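PDB 5K87: 2-methyl-aconitate isomerase, which catalyses the cis-trans isomerisation of 2-methyl-aconitate in the 2-methylcitrate cycle, by which bacteria break down propionate. Local coordinates for residues S74-L79 with G94-D99; F102-G107 with R278-K283. The protein carries 1 engineered substitution. All coordinates share one frame; numbering follows the deposited sequence.

In the fold
Past the N-terminal strands 12-21 and 24-30 and helix 43-53, the chain runs through strand 75-81, turns, and comes back as strand 89-96, so that interaction 1 closes a short hairpin with 14 residues between its segments. Residues 102-107 follow almost at once, with strand 103-104 folding back antiparallel on strand 89-96: Gln-95 O probably accepts a hydrogen bond from Asp-104 N, and Ser-97 N probably donates one to Phe-102 O. Interaction 2 closes much later, after 170 intervening residues, where the loop between helix 249-266 and strand 283-288 meets residues 104-107. The two contacts therefore lie in series, neither nested nor crossed, with centres about 10 Å apart, and together they connect the hairpin to the lead-in of substrate-binding Lys-283.

Interaction 1 (S74-L79 with G94-D99); sequences SETVIL and GQVSID. Engineered in segment 74-79: Glu-75 (natural residue Lys).
The carbonyl oxygen of Gly-94 is gripped twice by Thr-76. The backbone N of Thr-76 reaches Gly-94 O at 3.0 Å in the carbonyl plane, whereas Thr-76 OG1 donates to Gly-94 O from 3.1 Å at a much more bent angle at the carbonyl oxygen. Thr-76 places OG1 between its own backbone N and carbonyl carbon (chi1 60°), which turns the hydroxyl onto this oxygen and sends Thr-76 CG2 to meet CG2 of Val-96 at 3.8 Å. In return, Gly-94 N gives a nearly straight bond to Thr-76 O. Strands 75-81 and 89-96 form an antiparallel beta hairpin here, with Thr-76 and Gly-94 a hydrogen-bonded pair and Glu-75 and Gln-95 the adjoining non-hydrogen-bonded pair. Just before the first strand, Ser-74 continues the pairing by accepting from Val-96 N through its carbonyl oxygen. Ser-74 OG lies anti to its own backbone N (chi1 -170°) and donates to Val-96 O at 2.8 Å, from a position tilted out of that carbonyl plane; Gln-62 is a second partner of this hydroxyl. Ser-74 belongs to the substrate-binding segment, as does position 75, where the engineered Glu-75 replaces lysine. The Glu-75 carboxylate is turned 83° from the Gln-95 amide, and one water bridges them, donating to Glu-75 OE2 at 2.7 Å and to Gln-95 OE1 at 2.6 Å. NE2 of Gln-95 donates to Ser-71 O. Glu-75 also packs against Cys-109, the inferred proton donor/acceptor, with a bound malonate ion about 3 Å from its side chain between nearest atoms.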
ATOM      1  N   SER A  74       5.399  -4.783   3.821  1.00 10.94           N
ATOM      2  CA  SER A  74       5.573  -4.448   5.233  1.00 11.03           C
ATOM      3  C   SER A  74       6.883  -5.091   5.672  1.00 10.67           C
ATOM      4  O   SER A  74       6.912  -6.039   6.457  1.00 12.12           O
ATOM      5  CB  SER A  74       4.375  -4.940   6.052  1.00 11.28           C
ATOM      6  OG  SER A  74       4.390  -4.428   7.385  1.00 11.56           O
ATOM      7  N   GLU A  75       7.970  -4.562   5.109  1.00 11.14           N
ATOM      8  CA  GLU A  75       9.265  -5.235   5.059  1.00 11.42           C
ATOM      9  C   GLU A  75      10.388  -4.262   5.356  1.00 11.35           C
ATOM     10  O   GLU A  75      10.398  -3.131   4.843  1.00 11.10           O
ATOM     11  CB  GLU A  75       9.496  -5.876   3.679  1.00 11.88           C
ATOM     12  CG  GLU A  75       8.501  -6.984   3.363  1.00 13.34           C
ATOM     13  CD  GLU A  75       8.886  -7.865   2.192  1.00 14.10           C
ATOM     14  OE1 GLU A  75       9.815  -7.545   1.434  1.00 16.71           O
ATOM     15  OE2 GLU A  75       8.244  -8.921   2.029  1.00 16.69           O
ATOM     16  N   THR A  76      11.344  -4.718   6.162  1.00 10.46           N
ATOM     17  CA  THR A  76      12.523  -3.936   6.487  1.00 10.90           C
ATOM     18  C   THR A  76      13.782  -4.768   6.338  1.00 10.20           C
ATOM     19  O   THR A  76      13.757  -5.998   6.487  1.00 11.46           O
ATOM     20  CB  THR A  76      12.449  -3.376   7.917  1.00 11.69           C
ATOM     21  OG1 THR A  76      12.359  -4.459   8.859  1.00 13.42           O
ATOM     22  CG2 THR A  76      11.237  -2.447   8.062  1.00 13.65           C
ATOM     23  N   VAL A  77      14.883  -4.085   6.044  1.00 10.32           N
ATOM     24  CA  VAL A  77      16.160  -4.740   5.799  1.00 10.12           C
ATOM     25  C   VAL A  77      17.263  -3.927   6.462  1.00 10.15           C
ATOM     26  O   VAL A  77      17.301  -2.697   6.334  1.00 11.09           O
ATOM     27  CB  VAL A  77      16.445  -4.826   4.283  1.00 11.15           C
ATOM     28  CG1 VAL A  77      17.852  -5.330   4.014  1.00 12.46           C
ATOM     29  CG2 VAL A  77      15.411  -5.701   3.583  1.00 12.13           C
ATOM     30  N   ILE A  78      18.149  -4.609   7.186  1.00 10.15           N
ATOM     31  CA  ILE A  78      19.330  -3.972   7.756  1.00 11.30           C
ATOM     32  C   ILE A  78      20.572  -4.657   7.205  1.00 10.39           C
ATOM     33  O   ILE A  78      20.715  -5.879   7.315  1.00 11.64           O
ATOM     34  CB  ILE A  78      19.330  -4.048   9.294  1.00 11.11           C
ATOM     35  CG1 ILE A  78      18.133  -3.280   9.860  1.00 12.98           C
ATOM     36  CG2 ILE A  78      20.640  -3.498   9.872  1.00 12.56           C
ATOM     37  CD1 ILE A  78      17.897  -3.527  11.336  1.00 15.08           C
ATOM     38  N   LEU A  79      21.450  -3.864   6.600  1.00 10.95           N
ATOM     39  CA  LEU A  79      22.669  -4.380   5.993  1.00 11.36           C
ATOM     40  C   LEU A  79      23.895  -3.810   6.683  1.00 11.75           C
ATOM     41  O   LEU A  79      23.877  -2.664   7.144  1.00 12.76           O
ATOM     42  CB  LEU A  79      22.711  -4.016   4.509  1.00 12.37           C
ATOM     43  CG  LEU A  79      21.497  -4.501   3.708  1.00 13.26           C
ATOM     44  CD1 LEU A  79      21.598  -4.176   2.229  1.00 18.86           C
ATOM     45  CD2 LEU A  79      21.293  -5.995   3.885  1.00 13.64           C
ATOM     46  N   GLY A  94      13.519  -8.154   8.344  1.00 10.49           N
ATOM     47  CA  GLY A  94      12.485  -8.071   9.362  1.00 12.09           C
ATOM     48  C   GLY A  94      11.106  -7.988   8.740  1.00 11.72           C
ATOM     49  O   GLY A  94      10.785  -7.020   8.037  1.00 12.60           O
ATOM     50  N   GLN A  95      10.292  -9.010   8.975  1.00 11.16           N
ATOM     51  CA  GLN A  95       8.918  -9.035   8.509  1.00 11.87           C
ATOM     52  C   GLN A  95       8.079  -8.311   9.554  1.00 11.57           C
ATOM     53  O   GLN A  95       7.947  -8.785  10.688  1.00 12.63           O
ATOM     54  CB  GLN A  95       8.434 -10.479   8.377  1.00 12.71           C
ATOM     55  CG  GLN A  95       7.007 -10.603   7.843  1.00 14.59           C
ATOM     56  CD  GLN A  95       6.919 -10.252   6.377  1.00 15.63           C
ATOM     57  OE1 GLN A  95       7.715 -10.731   5.583  1.00 17.58           O
ATOM     58  NE2 GLN A  95       5.964  -9.401   6.012  1.00 16.23           N
ATOM     59  N   VAL A  96       7.531  -7.156   9.195  1.00 11.26           N
ATOM     60  CA  VAL A  96       6.847  -6.314  10.166  1.00 11.63           C
ATOM     61  C   VAL A  96       5.366  -6.657  10.185  1.00 11.91           C
ATOM     62  O   VAL A  96       4.681  -6.536   9.179  1.00 12.10           O
ATOM     63  CB  VAL A  96       7.058  -4.822   9.853  1.00 11.10           C
ATOM     64  CG1 VAL A  96       6.358  -3.968  10.891  1.00 13.37           C
ATOM     65  CG2 VAL A  96       8.549  -4.504   9.807  1.00 13.51           C
ATOM     66  N   SER A  97       4.874  -7.110  11.334  1.00 11.81           N
ATOM     67  CA  SER A  97       3.461  -7.436  11.465  0.70 13.30           C
ATOM     68  C   SER A  97       2.618  -6.197  11.199  1.00 12.03           C
ATOM     69  O   SER A  97       2.984  -5.099  11.609  1.00 12.39           O
ATOM     70  CB  SER A  97       3.170  -7.945  12.873  0.70 14.62           C
ATOM     71  OG  SER A  97       1.783  -8.154  13.059  0.70 15.02           O
ATOM     72  N   ILE A  98       1.494  -6.373  10.518  1.00 11.97           N
ATOM     73  CA  ILE A  98       0.584  -5.255  10.307  1.00 14.00           C
ATOM     74  C   ILE A  98      -0.222  -4.966  11.569  1.00 13.62           C
ATOM     75  O   ILE A  98      -0.428  -3.805  11.931  1.00 15.79           O
ATOM     76  CB  ILE A  98      -0.348  -5.530   9.120  1.00 13.79           C
ATOM     77  CG1 ILE A  98       0.471  -5.623   7.829  1.00 16.31           C
ATOM     78  CG2 ILE A  98      -1.417  -4.453   9.002  1.00 14.88           C
ATOM     79  CD1 ILE A  98      -0.282  -6.216   6.647  1.00 18.93           C
ATOM     80  N   ASP A  99      -0.653  -6.029  12.248  1.00 16.09           N
ATOM     81  CA  ASP A  99      -1.625  -5.918  13.341  1.00 17.00           C
ATOM     82  C   ASP A  99      -1.030  -5.981  14.747  1.00 17.80           C
ATOM     83  O   ASP A  99      -1.670  -5.548  15.702  1.00 19.93           O
ATOM     84  CB  ASP A  99      -2.719  -6.987  13.190  1.00 23.05           C
ATOM     85  CG  ASP A  99      -2.158  -8.400  13.130  1.00 27.55           C
ATOM     86  OD1 ASP A  99      -1.163  -8.635  12.410  1.00 29.12           O
ATOM     87  OD2 ASP A  99      -2.719  -9.291  13.805  1.00 38.12           O
TER
HETATM   88  O   HOH W   1       7.250 -11.240   3.112  1.00 21.09           O

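Interaction 2 (F102-G107 with R278-K283); sequences FVDWSG and RQHTPK
Asp-104 presses its side chain against His-280, beginning at Asp-104 CB, which lies 4.1 Å from His-280 CB. CG stands opposite the aspartate's own backbone N (chi1 -163°), which carries the carboxylate across to that same methylene. Asp-104 OD1 then meets His-280 CD2 at the ring edge, 3.3 Å away, with the carboxylate and imidazole planes 76° apart. Asp-104 OD1 also accepts two bonds from Ser-106: its syn lone pair takes Ser-106 OG at 2.6 Å, and Ser-106 N closes an Asx turn at 2.9 Å. OD2 receives two waters, one of which accepts from Thr-281 N and the other from Gln-279 N, so the carboxylate reaches the facing loop backbone through solvent. Ser-106 OG in turn accepts from Thr-281 OG1 at 3.2 Å. With an alanine here in place of Asp-104 both acceptors are gone, which would probably leave the Asx turn untied and the two waters without their shared partner. Elsewhere on the imidazole, His-280 ND1 accepts from NZ of Lys-283, a substrate-binding residue that also bonds Ser-314. Carboxylate, imidazole and lysine amine thus follow one another across the contact, and the nearby carboxylate may polarise the His-280 ring and strengthen ND1 as an acceptor for Lys-283.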
ATOM      1  N   PHE A 102       5.152  -6.421  16.496  1.00 14.31           N
ATOM      2  CA  PHE A 102       6.067  -7.544  16.370  1.00 13.07           C
ATOM      3  C   PHE A 102       6.804  -7.488  15.040  1.00 13.05           C
ATOM      4  O   PHE A 102       6.200  -7.249  13.993  1.00 13.78           O
ATOM      5  CB  PHE A 102       5.302  -8.863  16.468  1.00 14.74           C
ATOM      6  CG  PHE A 102       6.200 -10.056  16.562  1.00 15.74           C
ATOM      7  CD1 PHE A 102       6.869 -10.316  17.738  1.00 17.16           C
ATOM      8  CD2 PHE A 102       6.404 -10.900  15.479  1.00 15.77           C
ATOM      9  CE1 PHE A 102       7.710 -11.401  17.851  1.00 18.71           C
ATOM     10  CE2 PHE A 102       7.254 -11.999  15.586  1.00 15.99           C
ATOM     11  CZ  PHE A 102       7.905 -12.245  16.776  1.00 16.78           C
ATOM     12  N   VAL A 103       8.112  -7.690  15.094  1.00 12.14           N
ATOM     13  CA  VAL A 103       8.908  -7.844  13.882  1.00 12.44           C
ATOM     14  C   VAL A 103       9.499  -9.246  13.921  1.00 11.76           C
ATOM     15  O   VAL A 103      10.118  -9.624  14.918  1.00 13.59           O
ATOM     16  CB  VAL A 103      10.037  -6.796  13.789  1.00 12.54           C
ATOM     17  CG1 VAL A 103      10.786  -6.956  12.473  1.00 12.85           C
ATOM     18  CG2 VAL A 103       9.468  -5.392  13.904  1.00 13.19           C
ATOM     19  N   ASP A 104       9.274 -10.019  12.859  1.00 11.54           N
ATOM     20  CA  ASP A 104       9.730 -11.400  12.802  1.00 13.01           C
ATOM     21  C   ASP A 104      11.057 -11.497  12.063  1.00 12.48           C
ATOM     22  O   ASP A 104      11.170 -11.066  10.912  1.00 12.95           O
ATOM     23  CB  ASP A 104       8.688 -12.268  12.115  1.00 13.48           C
ATOM     24  CG  ASP A 104       8.898 -13.731  12.385  1.00 14.77           C
ATOM     25  OD1 ASP A 104       9.951 -14.257  11.985  1.00 14.90           O
ATOM     26  OD2 ASP A 104       8.005 -14.363  12.982  1.00 15.89           O
ATOM     27  N   TRP A 105      12.057 -12.059  12.738  1.00 12.51           N
ATOM     28  CA  TRP A 105      13.409 -12.189  12.208  1.00 13.31           C
ATOM     29  C   TRP A 105      13.776 -13.644  11.898  1.00 13.84           C
ATOM     30  O   TRP A 105      14.957 -13.969  11.754  1.00 14.20           O
ATOM     31  CB  TRP A 105      14.429 -11.609  13.201  1.00 14.40           C
ATOM     32  CG  TRP A 105      14.169 -10.180  13.545  1.00 14.16           C
ATOM     33  CD1 TRP A 105      13.461  -9.709  14.620  1.00 14.32           C
ATOM     34  CD2 TRP A 105      14.590  -9.024  12.803  1.00 13.64           C
ATOM     35  NE1 TRP A 105      13.423  -8.338  14.590  1.00 14.57           N
ATOM     36  CE2 TRP A 105      14.108  -7.892  13.489  1.00 13.99           C
ATOM     37  CE3 TRP A 105      15.339  -8.837  11.635  1.00 13.73           C
ATOM     38  CZ2 TRP A 105      14.342  -6.595  13.043  1.00 14.53           C
ATOM     39  CZ3 TRP A 105      15.566  -7.547  11.189  1.00 14.58           C
ATOM     40  CH2 TRP A 105      15.071  -6.440  11.891  1.00 13.96           C
ATOM     41  N   SER A 106      12.782 -14.517  11.784  1.00 14.46           N
ATOM     42  CA  SER A 106      13.049 -15.945  11.609  1.00 14.31           C
ATOM     43  C   SER A 106      13.324 -16.386  10.169  1.00 16.29           C
ATOM     44  O   SER A 106      13.697 -17.537   9.943  1.00 15.91           O
ATOM     45  CB  SER A 106      11.903 -16.782  12.194  1.00 16.59           C
ATOM     46  OG  SER A 106      10.726 -16.686  11.415  1.00 16.27           O
ATOM     47  N   GLY A 107      13.145 -15.499   9.198  1.00 13.87           N
ATOM     48  CA  GLY A 107      13.282 -15.903   7.813  1.00 15.07           C
ATOM     49  C   GLY A 107      13.999 -14.913   6.922  1.00 12.63           C
ATOM     50  O   GLY A 107      14.265 -13.765   7.300  1.00 13.53           O
ATOM     51  N   ARG A 278       3.830 -17.526  15.790  1.00 15.98           N
ATOM     52  CA  ARG A 278       4.837 -17.859  14.785  1.00 17.47           C
ATOM     53  C   ARG A 278       4.162 -17.898  13.412  1.00 14.90           C
ATOM     54  O   ARG A 278       3.884 -18.970  12.873  1.00 15.71           O
ATOM     55  CB  ARG A 278       5.460 -19.218  15.120  1.00 20.47           C
ATOM     56  CG  ARG A 278       6.682 -19.595  14.294  1.00 22.94           C
ATOM     57  CD  ARG A 278       6.966 -21.090  14.380  1.00 26.79           C
ATOM     58  NE  ARG A 278       8.160 -21.465  13.630  1.00 29.86           N
ATOM     59  CZ  ARG A 278       9.338 -21.723  14.189  1.00 37.10           C
ATOM     60  NH1 ARG A 278      10.377 -22.049  13.433  1.00 38.15           N
ATOM     61  NH2 ARG A 278       9.473 -21.663  15.506  1.00 36.83           N
ATOM     62  N   GLN A 279       3.907 -16.721  12.854  1.00 15.84           N
ATOM     63  CA  GLN A 279       3.116 -16.595  11.630  0.66 14.72           C
ATOM     64  C   GLN A 279       3.938 -16.675  10.349  1.00 15.10           C
ATOM     65  O   GLN A 279       3.423 -17.025   9.293  1.00 14.56           O
ATOM     66  CB  GLN A 279       2.333 -15.280  11.641  0.66 14.84           C
ATOM     67  CG  GLN A 279       1.159 -15.261  12.614  0.66 16.83           C
ATOM     68  CD  GLN A 279      -0.002 -16.122  12.153  0.66 18.85           C
ATOM     69  OE1 GLN A 279      -0.585 -15.887  11.090  0.66 20.24           O
ATOM     70  NE2 GLN A 279      -0.341 -17.130  12.947  0.66 18.00           N
ATOM     71  N   HIS A 280       5.214 -16.336  10.444  1.00 14.66           N
ATOM     72  CA  HIS A 280       6.064 -16.144   9.270  1.00 15.94           C
ATOM     73  C   HIS A 280       6.606 -17.456   8.730  1.00 16.58           C
ATOM     74  O   HIS A 280       6.739 -17.632   7.527  1.00 16.08           O
ATOM     75  CB  HIS A 280       7.182 -15.190   9.692  1.00 17.26           C
ATOM     76  CG  HIS A 280       8.125 -14.771   8.608  1.00 15.32           C
ATOM     77  ND1 HIS A 280       7.772 -14.620   7.280  1.00 17.02           N
ATOM     78  CD2 HIS A 280       9.423 -14.396   8.693  1.00 15.31           C
ATOM     79  CE1 HIS A 280       8.824 -14.206   6.594  1.00 16.53           C
ATOM     80  NE2 HIS A 280       9.838 -14.061   7.431  1.00 16.68           N
ATOM     81  N   THR A 281       6.897 -18.389   9.620  1.00 15.70           N
ATOM     82  CA  THR A 281       7.373 -19.699   9.208  1.00 16.07           C
ATOM     83  C   THR A 281       6.642 -20.761  10.023  1.00 17.16           C
ATOM     84  O   THR A 281       6.299 -20.519  11.182  1.00 18.27           O
ATOM     85  CB  THR A 281       8.906 -19.822   9.412  1.00 20.38           C
ATOM     86  OG1 THR A 281       9.239 -19.500  10.768  1.00 27.95           O
ATOM     87  CG2 THR A 281       9.660 -18.872   8.502  1.00 20.50           C
ATOM     88  N   PRO A 282       6.352 -21.922   9.424  1.00 14.62           N
ATOM     89  CA  PRO A 282       6.562 -22.261   8.014  1.00 15.42           C
ATOM     90  C   PRO A 282       5.527 -21.583   7.130  1.00 14.86           C
ATOM     91  O   PRO A 282       4.503 -21.089   7.621  1.00 15.28           O
ATOM     92  CB  PRO A 282       6.322 -23.772   7.993  1.00 15.71           C
ATOM     93  CG  PRO A 282       5.285 -23.982   9.073  1.00 15.96           C
ATOM     94  CD  PRO A 282       5.704 -23.023  10.160  1.00 16.78           C
ATOM     95  N   LYS A 283       5.795 -21.566   5.831  1.00 13.10           N
ATOM     96  CA  LYS A 283       4.804 -21.163   4.846  1.00 13.22           C
ATOM     97  C   LYS A 283       3.951 -22.365   4.455  1.00 12.72           C
ATOM     98  O   LYS A 283       4.373 -23.523   4.617  1.00 14.88           O
ATOM     99  CB  LYS A 283       5.513 -20.615   3.603  1.00 14.19           C
ATOM    100  CG  LYS A 283       6.433 -19.430   3.896  1.00 13.66           C
ATOM    101  CD  LYS A 283       5.680 -18.222   4.446  1.00 12.66           C
ATOM    102  CE  LYS A 283       6.591 -17.007   4.592  1.00 13.99           C
ATOM    103  NZ  LYS A 283       5.877 -15.872   5.267  1.00 15.37           N
TER
HETATM  104  O   HOH W   2       7.178 -16.971  12.583  1.00 19.82           O
HETATM  105  O   HOH W   3       5.394 -13.989  12.741  1.00 22.85           O